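Local coordinates for protein Blo t 1 allergen (Blomia tropicalis, PDB 5JT8) that is a mite allergen of the papain family, probably acting as a cysteine protease once its inhibitory propeptide is removed, at residues A[163-168]-A[192-197]; A[279-284]-A[301-306]; A[284-289]-A[296-301]. All blocks are in the same frame, centred on the assembly; numbering follows the deposited sequence.

Interaction 1: A[163-168]-A[192-197]; sequences QELVDC and KYMIRT
Tyr193 on helix 187-196 spans the gap to helix 162-168 and touches Glu164, Leu165 and Cys168. Its CG stands anti to the backbone N (chi1 -177°), which directs the ring at the other helix. Tyr193 CB starts the contact, 4.1 Å from Leu165 CD2. Leu165 CD2 also lies 3.9 Å from Tyr193 CD1, at an oblique approach to the ring. Further out the two rims of the ring part company. Tyr193 CE1 runs past the carboxylate of Glu164, while Tyr193 CE2 packs 3.6 Å from Cys168 CB. At the tip, Tyr193 OH donates a hydrogen bond of 2.7 Å to Glu164 OE2. Cys168 CB also touches this hydroxyl, with 3.4 Å between Cys168 CB and Tyr193 OH. The ring and carboxylate planes stand 78° apart. OE2 lies at the ring edge, and the hydroxyl meets it from above the carboxylate plane, 37° out of it. Within its own segment, Thr197 CB sits over one face of the Tyr193 ring.

Beyond the tyrosine, Leu165 CD1 meets Met194 CE at 4.2 Å. Both side chains continue onto helix 139-154. The two helix segments cross at nearly a right angle with their axes 11.3 Å apart, and the long tyrosine bridges much of that distance. The contact lies in the mainly helical domain of the papain fold. The disulfide from Cys168 ties the end of helix 162-168 to Cys214, in the chain between helix 187-196 and strand 227-230.

Glu164 is buried but well paired. OE2 takes the tyrosine hydroxyl and a salt bridge from Arg222, and OE1 takes the backbone N of Val200. With these donors gathered round it, the carboxylate is probably ionised. The hydrogen bond it accepts also holds the tyrosine hydroxyl in place.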
ATOM      1  N   GLN A 163      -4.280 -12.432   5.835  1.00 33.48           N
ATOM      2  CA  GLN A 163      -4.768 -12.647   7.195  1.00 35.03           C
ATOM      3  C   GLN A 163      -3.737 -13.445   8.005  1.00 35.27           C
ATOM      4  O   GLN A 163      -3.550 -13.205   9.202  1.00 35.94           O
ATOM      5  CB  GLN A 163      -6.126 -13.363   7.182  1.00 36.82           C
ATOM      6  CG  GLN A 163      -6.836 -13.462   8.541  1.00 42.70           C
ATOM      7  CD  GLN A 163      -7.267 -12.116   9.088  1.00 44.39           C
ATOM      8  OE1 GLN A 163      -7.974 -11.357   8.419  1.00 38.27           O
ATOM      9  NE2 GLN A 163      -6.834 -11.809  10.311  1.00 39.09           N
ATOM     10  N   GLU A 164      -3.057 -14.384   7.352  1.00 35.64           N
ATOM     11  CA  GLU A 164      -2.046 -15.173   8.039  1.00 38.35           C
ATOM     12  C   GLU A 164      -0.895 -14.261   8.469  1.00 37.57           C
ATOM     13  O   GLU A 164      -0.292 -14.470   9.519  1.00 35.96           O
ATOM     14  CB  GLU A 164      -1.507 -16.316   7.168  1.00 37.26           C
ATOM     15  CG  GLU A 164      -0.473 -17.170   7.924  1.00 40.74           C
ATOM     16  CD  GLU A 164       0.098 -18.323   7.133  1.00 42.16           C
ATOM     17  OE1 GLU A 164      -0.179 -18.429   5.915  1.00 37.69           O
ATOM     18  OE2 GLU A 164       0.853 -19.122   7.735  1.00 35.81           O
ATOM     19  N   LEU A 165      -0.582 -13.260   7.651  1.00 32.97           N
ATOM     20  CA  LEU A 165       0.430 -12.279   8.022  1.00 31.05           C
ATOM     21  C   LEU A 165      -0.039 -11.470   9.236  1.00 34.46           C
ATOM     22  O   LEU A 165       0.710 -11.271  10.201  1.00 36.85           O
ATOM     23  CB  LEU A 165       0.743 -11.345   6.854  1.00 30.84           C
ATOM     24  CG  LEU A 165       1.622 -11.907   5.739  1.00 28.85           C
ATOM     25  CD1 LEU A 165       1.733 -10.922   4.588  1.00 26.97           C
ATOM     26  CD2 LEU A 165       3.022 -12.312   6.274  1.00 32.93           C
ATOM     27  N   VAL A 166      -1.288 -11.026   9.185  1.00 34.70           N
ATOM     28  CA  VAL A 166      -1.856 -10.189  10.232  1.00 33.58           C
ATOM     29  C   VAL A 166      -1.790 -10.881  11.587  1.00 40.84           C
ATOM     30  O   VAL A 166      -1.448 -10.263  12.600  1.00 41.34           O
ATOM     31  CB  VAL A 166      -3.304  -9.813   9.892  1.00 34.28           C
ATOM     32  CG1 VAL A 166      -4.029  -9.247  11.108  1.00 39.22           C
ATOM     33  CG2 VAL A 166      -3.328  -8.825   8.722  1.00 32.80           C
ATOM     34  N   ASP A 167      -2.064 -12.180  11.598  1.00 36.26           N
ATOM     35  CA  ASP A 167      -2.157 -12.895  12.855  1.00 38.16           C
ATOM     36  C   ASP A 167      -0.852 -13.492  13.328  1.00 38.03           C
ATOM     37  O   ASP A 167      -0.596 -13.550  14.523  1.00 39.28           O
ATOM     38  CB  ASP A 167      -3.197 -13.989  12.734  1.00 39.72           C
ATOM     39  CG  ASP A 167      -4.560 -13.433  12.440  1.00 44.58           C
ATOM     40  OD1 ASP A 167      -4.774 -12.230  12.698  1.00 48.35           O
ATOM     41  OD2 ASP A 167      -5.407 -14.195  11.944  1.00 44.78           O
ATOM     42  N   CYS A 168      -0.024 -13.935  12.397  1.00 36.65           N
ATOM     43  CA  CYS A 168       1.078 -14.780  12.786  1.00 36.85           C
ATOM     44  C   CYS A 168       2.394 -14.020  12.856  1.00 37.49           C
ATOM     45  O   CYS A 168       3.400 -14.578  13.290  1.00 35.60           O
ATOM     46  CB  CYS A 168       1.169 -15.973  11.842  1.00 36.68           C
ATOM     47  SG  CYS A 168      -0.372 -16.945  11.823  1.00 38.72           S
ATOM     48  N   LYS A 192       9.988 -11.490   5.984  1.00 25.55           N
ATOM     49  CA  LYS A 192      10.696 -12.362   6.928  1.00 24.12           C
ATOM     50  C   LYS A 192       9.867 -13.622   7.208  1.00 26.83           C
ATOM     51  O   LYS A 192      10.381 -14.743   7.236  1.00 29.83           O
ATOM     52  CB  LYS A 192      10.988 -11.607   8.228  1.00 36.12           C
ATOM     53  CG  LYS A 192      11.625 -12.434   9.329  1.00 43.19           C
ATOM     54  CD  LYS A 192      11.841 -11.610  10.609  1.00 45.38           C
ATOM     55  CE  LYS A 192      12.834 -10.475  10.373  1.00 44.11           C
ATOM     56  NZ  LYS A 192      12.935  -9.577  11.562  1.00 51.58           N
ATOM     57  N   TYR A 193       8.573 -13.423   7.417  1.00 26.21           N
ATOM     58  CA  TYR A 193       7.668 -14.521   7.683  1.00 30.02           C
ATOM     59  C   TYR A 193       7.547 -15.408   6.438  1.00 27.12           C
ATOM     60  O   TYR A 193       7.457 -16.629   6.526  1.00 28.27           O
ATOM     61  CB  TYR A 193       6.308 -13.980   8.111  1.00 29.98           C
ATOM     62  CG  TYR A 193       5.330 -15.052   8.483  1.00 34.84           C
ATOM     63  CD1 TYR A 193       4.525 -15.643   7.514  1.00 32.61           C
ATOM     64  CD2 TYR A 193       5.207 -15.480   9.807  1.00 34.88           C
ATOM     65  CE1 TYR A 193       3.637 -16.638   7.841  1.00 33.50           C
ATOM     66  CE2 TYR A 193       4.308 -16.474  10.151  1.00 33.16           C
ATOM     67  CZ  TYR A 193       3.521 -17.044   9.165  1.00 33.16           C
ATOM     68  OH  TYR A 193       2.623 -18.027   9.485  1.00 36.12           O
ATOM     69  N   MET A 194       7.578 -14.782   5.276  1.00 25.88           N
ATOM     70  CA  MET A 194       7.483 -15.513   4.025  1.00 30.62           C
ATOM     71  C   MET A 194       8.718 -16.383   3.788  1.00 34.16           C
ATOM     72  O   MET A 194       8.639 -17.427   3.152  1.00 35.20           O
ATOM     73  CB  MET A 194       7.278 -14.533   2.874  1.00 29.17           C
ATOM     74  CG  MET A 194       5.861 -14.012   2.801  1.00 31.40           C
ATOM     75  SD  MET A 194       5.613 -13.211   1.218  1.00 41.30           S
ATOM     76  CE  MET A 194       4.761 -11.726   1.743  1.00 48.07           C
ATOM     77  N   ILE A 195       9.854 -15.968   4.334  1.00 28.84           N
ATOM     78  CA  ILE A 195      11.068 -16.776   4.264  1.00 24.78           C
ATOM     79  C   ILE A 195      11.022 -17.939   5.231  1.00 30.91           C
ATOM     80  O   ILE A 195      11.206 -19.098   4.849  1.00 39.69           O
ATOM     81  CB  ILE A 195      12.325 -15.928   4.569  1.00 32.98           C
ATOM     82  CG1 ILE A 195      12.588 -14.933   3.437  1.00 26.20           C
ATOM     83  CG2 ILE A 195      13.555 -16.815   4.782  1.00 28.90           C
ATOM     84  CD1 ILE A 195      13.505 -13.806   3.857  1.00 33.56           C
ATOM     85  N   ARG A 196      10.779 -17.639   6.499  1.00 27.07           N
ATOM     86  CA  ARG A 196      10.963 -18.651   7.527  1.00 28.60           C
ATOM     87  C   ARG A 196       9.821 -19.656   7.574  1.00 30.86           C
ATOM     88  O   ARG A 196      10.017 -20.815   7.947  1.00 38.24           O
ATOM     89  CB  ARG A 196      11.132 -17.974   8.886  1.00 44.01           C
ATOM     90  CG  ARG A 196      12.353 -17.070   8.955  1.00 48.67           C
ATOM     91  CD  ARG A 196      12.427 -16.320  10.277  1.00 54.09           C
ATOM     92  NE  ARG A 196      13.521 -15.351  10.284  1.00 58.53           N
ATOM     93  CZ  ARG A 196      13.708 -14.428  11.224  1.00 60.81           C
ATOM     94  NH1 ARG A 196      12.869 -14.334  12.252  1.00 66.86           N
ATOM     95  NH2 ARG A 196      14.732 -13.591  11.133  1.00 56.52           N
ATOM     96  N   THR A 197       8.626 -19.217   7.194  1.00 33.15           N
ATOM     97  CA  THR A 197       7.412 -20.031   7.376  1.00 35.42           C
ATOM     98  C   THR A 197       6.654 -20.231   6.063  1.00 34.41           C
ATOM     99  O   THR A 197       6.144 -21.308   5.789  1.00 34.82           O
ATOM    100  CB  THR A 197       6.465 -19.373   8.399  1.00 36.16           C
ATOM    101  OG1 THR A 197       7.168 -19.169   9.630  1.00 38.51           O
ATOM    102  CG2 THR A 197       5.209 -20.235   8.658  1.00 41.21           C
TER

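Interaction 2: A[279-284]-A[301-306]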
ATOM      1  N   THR A 279       5.009   8.967   7.136  1.00 41.19           N
ATOM      2  CA  THR A 279       4.534   7.811   6.420  1.00 39.84           C
ATOM      3  C   THR A 279       3.531   7.035   7.300  1.00 39.52           C
ATOM      4  O   THR A 279       3.730   6.908   8.513  1.00 43.54           O
ATOM      5  CB  THR A 279       5.724   6.947   6.023  1.00 47.99           C
ATOM      6  OG1 THR A 279       6.714   7.084   7.041  1.00 55.83           O
ATOM      7  CG2 THR A 279       6.348   7.452   4.709  1.00 46.91           C
ATOM      8  N   ASP A 280       2.446   6.548   6.702  1.00 34.02           N
ATOM      9  CA  ASP A 280       1.479   5.722   7.436  1.00 32.78           C
ATOM     10  C   ASP A 280       0.790   4.689   6.551  1.00 30.97           C
ATOM     11  O   ASP A 280      -0.155   4.036   6.975  1.00 39.20           O
ATOM     12  CB  ASP A 280       0.410   6.586   8.128  1.00 31.24           C
ATOM     13  CG  ASP A 280      -0.372   7.471   7.158  1.00 35.37           C
ATOM     14  OD1 ASP A 280      -0.169   7.383   5.928  1.00 36.56           O
ATOM     15  OD2 ASP A 280      -1.209   8.264   7.644  1.00 38.34           O
ATOM     16  N   HIS A 281       1.265   4.524   5.328  1.00 31.32           N
ATOM     17  CA  HIS A 281       0.611   3.593   4.419  1.00 26.01           C
ATOM     18  C   HIS A 281       1.627   2.873   3.560  1.00 30.65           C
ATOM     19  O   HIS A 281       2.516   3.506   2.998  1.00 30.17           O
ATOM     20  CB  HIS A 281      -0.379   4.348   3.552  1.00 26.44           C
ATOM     21  CG  HIS A 281      -1.249   3.473   2.707  1.00 27.65           C
ATOM     22  ND1 HIS A 281      -1.846   2.328   3.184  1.00 29.43           N
ATOM     23  CD2 HIS A 281      -1.663   3.610   1.424  1.00 26.31           C
ATOM     24  CE1 HIS A 281      -2.568   1.780   2.223  1.00 29.31           C
ATOM     25  NE2 HIS A 281      -2.480   2.542   1.149  1.00 26.54           N
ATOM     26  N   ALA A 282       1.494   1.554   3.461  1.00 24.60           N
ATOM     27  CA  ALA A 282       2.345   0.754   2.578  1.00 24.42           C
ATOM     28  C   ALA A 282       1.621   0.436   1.279  1.00 29.07           C
ATOM     29  O   ALA A 282       0.469   0.040   1.306  1.00 26.32           O
ATOM     30  CB  ALA A 282       2.765  -0.533   3.254  1.00 23.51           C
ATOM     31  N   VAL A 283       2.304   0.606   0.149  1.00 27.32           N
ATOM     32  CA  VAL A 283       1.745   0.233  -1.155  1.00 25.70           C
ATOM     33  C   VAL A 283       2.863  -0.333  -2.028  1.00 25.24           C
ATOM     34  O   VAL A 283       3.966  -0.560  -1.534  1.00 23.37           O
ATOM     35  CB  VAL A 283       1.080   1.417  -1.872  1.00 23.43           C
ATOM     36  CG1 VAL A 283      -0.152   1.904  -1.102  1.00 24.84           C
ATOM     37  CG2 VAL A 283       2.089   2.570  -2.081  1.00 23.39           C
ATOM     38  N   ILE A 284       2.583  -0.526  -3.313  1.00 26.70           N
ATOM     39  CA  ILE A 284       3.526  -1.140  -4.246  1.00 25.93           C
ATOM     40  C   ILE A 284       3.768  -0.256  -5.469  1.00 25.46           C
ATOM     41  O   ILE A 284       2.821   0.256  -6.062  1.00 25.89           O
ATOM     42  CB  ILE A 284       2.993  -2.530  -4.724  1.00 24.91           C
ATOM     43  CG1 ILE A 284       2.844  -3.490  -3.528  1.00 21.85           C
ATOM     44  CG2 ILE A 284       3.880  -3.139  -5.801  1.00 26.31           C
ATOM     45  CD1 ILE A 284       2.013  -4.743  -3.870  1.00 22.45           C
ATOM     46  N   ASN A 301      -2.342   0.059  -5.120  1.00 25.52           N
ATOM     47  CA  ASN A 301      -2.892   0.302  -3.790  1.00 28.43           C
ATOM     48  C   ASN A 301      -3.788  -0.877  -3.390  1.00 31.55           C
ATOM     49  O   ASN A 301      -4.094  -1.729  -4.223  1.00 27.74           O
ATOM     50  CB  ASN A 301      -3.662   1.627  -3.778  1.00 26.64           C
ATOM     51  CG  ASN A 301      -3.858   2.199  -2.377  1.00 29.76           C
ATOM     52  OD1 ASN A 301      -3.589   1.543  -1.374  1.00 29.92           O
ATOM     53  ND2 ASN A 301      -4.344   3.433  -2.312  1.00 33.16           N
ATOM     54  N   SER A 302      -4.189  -0.929  -2.123  1.00 32.92           N
ATOM     55  CA  SER A 302      -5.023  -2.014  -1.610  1.00 28.74           C
ATOM     56  C   SER A 302      -6.358  -1.496  -1.065  1.00 37.39           C
ATOM     57  O   SER A 302      -6.812  -1.907   0.010  1.00 29.42           O
ATOM     58  CB  SER A 302      -4.274  -2.787  -0.521  1.00 27.20           C
ATOM     59  OG  SER A 302      -3.813  -1.912   0.507  1.00 34.64           O
ATOM     60  N   TRP A 303      -6.986  -0.593  -1.818  1.00 35.56           N
ATOM     61  CA  TRP A 303      -8.243   0.021  -1.390  1.00 34.32           C
ATOM     62  C   TRP A 303      -9.385  -0.250  -2.374  1.00 31.40           C
ATOM     63  O   TRP A 303     -10.319   0.543  -2.482  1.00 35.44           O
ATOM     64  CB  TRP A 303      -8.069   1.530  -1.214  1.00 30.39           C
ATOM     65  CG  TRP A 303      -7.147   1.932  -0.077  1.00 30.04           C
ATOM     66  CD1 TRP A 303      -6.697   1.141   0.935  1.00 29.57           C
ATOM     67  CD2 TRP A 303      -6.593   3.233   0.152  1.00 31.97           C
ATOM     68  NE1 TRP A 303      -5.900   1.865   1.781  1.00 29.22           N
ATOM     69  CE2 TRP A 303      -5.809   3.152   1.318  1.00 29.22           C
ATOM     70  CE3 TRP A 303      -6.675   4.457  -0.524  1.00 34.61           C
ATOM     71  CZ2 TRP A 303      -5.111   4.249   1.834  1.00 32.55           C
ATOM     72  CZ3 TRP A 303      -5.975   5.552  -0.015  1.00 31.08           C
ATOM     73  CH2 TRP A 303      -5.207   5.438   1.153  1.00 34.88           C
ATOM     74  N   GLY A 304      -9.297  -1.364  -3.089  1.00 31.30           N
ATOM     75  CA  GLY A 304     -10.319  -1.738  -4.048  1.00 36.27           C
ATOM     76  C   GLY A 304     -10.146  -1.029  -5.380  1.00 33.37           C
ATOM     77  O   GLY A 304      -9.391  -0.059  -5.495  1.00 33.79           O
ATOM     78  N   THR A 305     -10.860  -1.511  -6.387  1.00 37.82           N
ATOM     79  CA  THR A 305     -10.775  -0.949  -7.735  1.00 40.30           C
ATOM     80  C   THR A 305     -11.485   0.398  -7.824  1.00 41.60           C
ATOM     81  O   THR A 305     -11.443   1.057  -8.861  1.00 42.16           O
ATOM     82  CB  THR A 305     -11.394  -1.894  -8.782  1.00 39.55           C
ATOM     83  OG1 THR A 305     -12.775  -2.110  -8.466  1.00 43.80           O
ATOM     84  CG2 THR A 305     -10.670  -3.233  -8.800  1.00 35.53           C
ATOM     85  N   GLY A 306     -12.153   0.790  -6.744  1.00 38.09           N
ATOM     86  CA  GLY A 306     -12.891   2.040  -6.706  1.00 36.32           C
ATOM     87  C   GLY A 306     -11.980   3.241  -6.495  1.00 37.33           C
ATOM     88  O   GLY A 306     -12.361   4.363  -6.803  1.00 42.82           O
TER
HETATM   89  O   HOH W   1      -0.987  -1.866  -0.059  1.00 33.72           O
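His281 and Asn301 both hold the first side-chain bond in the same way. In each, CG stands anti to the backbone N, with chi1 of -172° in His281 and -160° in Asn301. These torsions bring the two side chains together so that they cross at about a right angle. His281 NE2 then donates to Asn301 OD1 over 2.9 Å, a nearly straight bond close to the ring plane. Ser302 N gives Asn301 OD1 a second bond, 2.7 Å long, from the opposite face of the amide. Val283 CG1 closes in on the same oxygen, 3.5 Å from Asn301 OD1.

Trp303 comes from the other direction. Its CZ2 lies over one face of the imidazole, 3.2 Å from His281 NE2. The planes are near parallel, 21° apart, but slid so that the rings barely overlap. Asn301 ND2 lies over the indole too. A water donates to Ala282 O and to Ser302 OG, bridging the strand and the loop. Ser302 OG also bonds Gln131.

By sequence and geometry, His281 and Asn301 match the catalytic histidine and asparagine of papain, whose cysteine would be Cys137, found here as S-hydroxycysteine. Tyr75 and Phe83 of the propeptide inhibitor region meet the Trp303 ring, Tyr75 edge-to-face, so the propeptide lies against the probable active site.

Two donors fix the amide oxygen, and that oxygen in turn sets the rotation of the imidazole. The tryptophan probably shields this bond from solvent, as in other papain-like enzymes.

Interaction 3: A[284-289]-A[296-301]; sequences ILVGWG and YWIIRN
Leu285 and Trp297 fit together on one face of the hairpin. Leu285 CD1 sits over the six-membered ring of Trp297, 4.2 Å from its centroid. Leu285 CD2 drops between Trp297 CB and Ile299 CG1, 3.7 Å from Ile299 CG1. Helix 237-247 packs on Leu285 and both tryptophans from this side. Trp288 bends its indole away from the pair, so that CB is the part left touching Trp297.

These are antiparallel strands 281-291 and 294-300 of the beta-rich domain of the papain fold. Val286 N bonds Ile298 O, but Ile298 N bonds Gly287 O, so two residues face one: a beta bulge. Gly287, with phi 161°, takes a backbone shape suited to glycine.

The bulge turns Val286 CG2 across Ile298 CG2, which it meets at 3.5 Å. Ile298 CD1 fills the shallow hollow over Gly287. Next to it the Tyr296 ring lies flat on Gly289, whose CA is 3.9 Å from the ring centroid. At the other end Ile284 CD1 runs alongside the extended Arg300 chain, 3.9 Å from Arg300 CD. The guanidinium goes on to the carbonyls of Thr126 and Arg127.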
ATOM      1  N   ILE A 284       2.583  -0.526  -3.313  1.00 26.70           N
ATOM      2  CA  ILE A 284       3.526  -1.140  -4.246  1.00 25.93           C
ATOM      3  C   ILE A 284       3.768  -0.256  -5.469  1.00 25.46           C
ATOM      4  O   ILE A 284       2.821   0.256  -6.062  1.00 25.89           O
ATOM      5  CB  ILE A 284       2.993  -2.530  -4.724  1.00 24.91           C
ATOM      6  CG1 ILE A 284       2.844  -3.490  -3.528  1.00 21.85           C
ATOM      7  CG2 ILE A 284       3.880  -3.139  -5.801  1.00 26.31           C
ATOM      8  CD1 ILE A 284       2.013  -4.743  -3.870  1.00 22.45           C
ATOM      9  N   LEU A 285       5.033  -0.076  -5.840  1.00 25.67           N
ATOM     10  CA  LEU A 285       5.370   0.510  -7.136  1.00 22.99           C
ATOM     11  C   LEU A 285       5.478  -0.605  -8.153  1.00 25.10           C
ATOM     12  O   LEU A 285       6.200  -1.577  -7.934  1.00 25.56           O
ATOM     13  CB  LEU A 285       6.681   1.294  -7.077  1.00 20.84           C
ATOM     14  CG  LEU A 285       6.768   2.553  -6.213  1.00 21.03           C
ATOM     15  CD1 LEU A 285       8.190   3.125  -6.253  1.00 20.70           C
ATOM     16  CD2 LEU A 285       5.757   3.575  -6.724  1.00 26.98           C
ATOM     17  N   VAL A 286       4.757  -0.484  -9.260  1.00 21.97           N
ATOM     18  CA  VAL A 286       4.824  -1.504 -10.287  1.00 25.08           C
ATOM     19  C   VAL A 286       5.430  -0.954 -11.565  1.00 29.09           C
ATOM     20  O   VAL A 286       5.549  -1.665 -12.548  1.00 26.09           O
ATOM     21  CB  VAL A 286       3.440  -2.093 -10.615  1.00 28.56           C
ATOM     22  CG1 VAL A 286       2.840  -2.802  -9.393  1.00 23.56           C
ATOM     23  CG2 VAL A 286       2.515  -1.025 -11.161  1.00 23.91           C
ATOM     24  N   GLY A 287       5.806   0.319 -11.548  1.00 26.30           N
ATOM     25  CA  GLY A 287       6.445   0.914 -12.706  1.00 28.53           C
ATOM     26  C   GLY A 287       6.440   2.427 -12.765  1.00 28.08           C
ATOM     27  O   GLY A 287       6.174   3.117 -11.778  1.00 25.18           O
ATOM     28  N   TRP A 288       6.727   2.947 -13.947  1.00 29.22           N
ATOM     29  CA  TRP A 288       6.796   4.381 -14.140  1.00 30.60           C
ATOM     30  C   TRP A 288       6.556   4.721 -15.581  1.00 31.34           C
ATOM     31  O   TRP A 288       6.614   3.853 -16.454  1.00 28.63           O
ATOM     32  CB  TRP A 288       8.157   4.912 -13.707  1.00 32.24           C
ATOM     33  CG  TRP A 288       9.264   4.481 -14.627  1.00 32.91           C
ATOM     34  CD1 TRP A 288       9.680   5.116 -15.757  1.00 32.26           C
ATOM     35  CD2 TRP A 288      10.085   3.317 -14.495  1.00 27.97           C
ATOM     36  NE1 TRP A 288      10.720   4.425 -16.338  1.00 30.84           N
ATOM     37  CE2 TRP A 288      10.994   3.322 -15.577  1.00 32.77           C
ATOM     38  CE3 TRP A 288      10.158   2.282 -13.558  1.00 35.11           C
ATOM     39  CZ2 TRP A 288      11.965   2.336 -15.745  1.00 28.82           C
ATOM     40  CZ3 TRP A 288      11.113   1.299 -13.730  1.00 32.67           C
ATOM     41  CH2 TRP A 288      12.002   1.333 -14.821  1.00 28.28           C
ATOM     42  N   GLY A 289       6.309   6.002 -15.826  1.00 27.61           N
ATOM     43  CA  GLY A 289       6.052   6.490 -17.152  1.00 29.14           C
ATOM     44  C   GLY A 289       6.135   7.998 -17.188  1.00 34.31           C
ATOM     45  O   GLY A 289       6.385   8.639 -16.169  1.00 29.61           O
ATOM     46  N   TYR A 296       5.913  10.144 -13.788  1.00 29.08           N
ATOM     47  CA  TYR A 296       5.112   9.623 -12.682  1.00 28.25           C
ATOM     48  C   TYR A 296       5.480   8.207 -12.281  1.00 26.84           C
ATOM     49  O   TYR A 296       6.122   7.476 -13.028  1.00 26.99           O
ATOM     50  CB  TYR A 296       3.616   9.671 -13.025  1.00 29.14           C
ATOM     51  CG  TYR A 296       3.244   8.831 -14.223  1.00 31.34           C
ATOM     52  CD1 TYR A 296       2.951   7.469 -14.094  1.00 32.05           C
ATOM     53  CD2 TYR A 296       3.203   9.396 -15.495  1.00 32.69           C
ATOM     54  CE1 TYR A 296       2.605   6.693 -15.216  1.00 36.41           C
ATOM     55  CE2 TYR A 296       2.878   8.640 -16.609  1.00 36.06           C
ATOM     56  CZ  TYR A 296       2.575   7.287 -16.471  1.00 36.06           C
ATOM     57  OH  TYR A 296       2.242   6.552 -17.598  1.00 34.35           O
ATOM     58  N   TRP A 297       5.061   7.851 -11.078  1.00 26.10           N
ATOM     59  CA  TRP A 297       5.151   6.499 -10.563  1.00 27.52           C
ATOM     60  C   TRP A 297       3.819   5.787 -10.780  1.00 25.30           C
ATOM     61  O   TRP A 297       2.765   6.421 -10.731  1.00 28.75           O
ATOM     62  CB  TRP A 297       5.454   6.509  -9.071  1.00 29.62           C
ATOM     63  CG  TRP A 297       6.778   7.036  -8.671  1.00 23.84           C
ATOM     64  CD1 TRP A 297       7.029   8.170  -7.961  1.00 25.86           C
ATOM     65  CD2 TRP A 297       8.042   6.422  -8.913  1.00 26.00           C
ATOM     66  NE1 TRP A 297       8.384   8.317  -7.766  1.00 26.35           N
ATOM     67  CE2 TRP A 297       9.026   7.253  -8.344  1.00 29.71           C
ATOM     68  CE3 TRP A 297       8.440   5.258  -9.573  1.00 29.70           C
ATOM     69  CZ2 TRP A 297      10.374   6.940  -8.387  1.00 22.55           C
ATOM     70  CZ3 TRP A 297       9.790   4.959  -9.631  1.00 22.02           C
ATOM     71  CH2 TRP A 297      10.730   5.790  -9.035  1.00 21.99           C
ATOM     72  N   ILE A 298       3.852   4.478 -10.986  1.00 24.75           N
ATOM     73  CA  ILE A 298       2.609   3.699 -10.961  1.00 32.67           C
ATOM     74  C   ILE A 298       2.481   2.952  -9.635  1.00 28.83           C
ATOM     75  O   ILE A 298       3.311   2.095  -9.293  1.00 29.00           O
ATOM     76  CB  ILE A 298       2.523   2.700 -12.113  1.00 25.33           C
ATOM     77  CG1 ILE A 298       2.852   3.388 -13.450  1.00 28.43           C
ATOM     78  CG2 ILE A 298       1.140   2.057 -12.137  1.00 25.93           C
ATOM     79  CD1 ILE A 298       3.047   2.419 -14.621  1.00 26.53           C
ATOM     80  N   ILE A 299       1.440   3.293  -8.885  1.00 25.61           N
ATOM     81  CA  ILE A 299       1.237   2.764  -7.541  1.00 24.19           C
ATOM     82  C   ILE A 299       0.105   1.758  -7.485  1.00 27.05           C
ATOM     83  O   ILE A 299      -1.033   2.061  -7.854  1.00 27.37           O
ATOM     84  CB  ILE A 299       0.959   3.907  -6.548  1.00 32.84           C
ATOM     85  CG1 ILE A 299       2.251   4.689  -6.297  1.00 33.87           C
ATOM     86  CG2 ILE A 299       0.408   3.375  -5.225  1.00 26.26           C
ATOM     87  CD1 ILE A 299       2.082   5.842  -5.330  1.00 42.25           C
ATOM     88  N   ARG A 300       0.416   0.549  -7.038  1.00 24.94           N
ATOM     89  CA  ARG A 300      -0.633  -0.429  -6.755  1.00 24.51           C
ATOM     90  C   ARG A 300      -1.080  -0.316  -5.306  1.00 26.95           C
ATOM     91  O   ARG A 300      -0.294  -0.570  -4.377  1.00 24.58           O
ATOM     92  CB  ARG A 300      -0.157  -1.850  -7.032  1.00 27.34           C
ATOM     93  CG  ARG A 300      -1.106  -2.921  -6.522  1.00 29.58           C
ATOM     94  CD  ARG A 300      -0.540  -4.295  -6.789  1.00 27.88           C
ATOM     95  NE  ARG A 300      -1.323  -5.348  -6.146  1.00 30.65           N
ATOM     96  CZ  ARG A 300      -2.171  -6.147  -6.787  1.00 30.60           C
ATOM     97  NH1 ARG A 300      -2.368  -6.015  -8.095  1.00 31.10           N
ATOM     98  NH2 ARG A 300      -2.827  -7.076  -6.118  1.00 32.72           N
ATOM     99  N   ASN A 301      -2.342   0.059  -5.120  1.00 25.52           N
ATOM    100  CA  ASN A 301      -2.892   0.302  -3.790  1.00 28.43           C
ATOM    101  C   ASN A 301      -3.788  -0.877  -3.390  1.00 31.55           C
ATOM    102  O   ASN A 301      -4.094  -1.729  -4.223  1.00 27.74           O
ATOM    103  CB  ASN A 301      -3.662   1.627  -3.778  1.00 26.64           C
ATOM    104  CG  ASN A 301      -3.858   2.199  -2.377  1.00 29.76           C
ATOM    105  OD1 ASN A 301      -3.589   1.543  -1.374  1.00 29.92           O
ATOM    106  ND2 ASN A 301      -4.344   3.433  -2.312  1.00 33.16           N
TER

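Overall arrangement
Interactions 2 and 3 both use strand 281-291 and share Ile284 and Asn301. Interaction 3 is the hairpin itself, and interaction 2 joins its start to the loop that follows it. Val283 of interaction 2 packs on Ile299 of interaction 3. Interaction 1 stands apart in the helical domain, its centre 25 Å from that of interaction 3. All three are buried, but interaction 2 lies almost at the centre of the chain and interaction 1 the farthest from it. Chemistry follows place: backbone bonds, broken by one bulge, and mostly apolar side chains in 3, polar side chains and rings at the probable catalytic site in 2, and a tyrosine-carboxylate bond beside apolar contacts in 1.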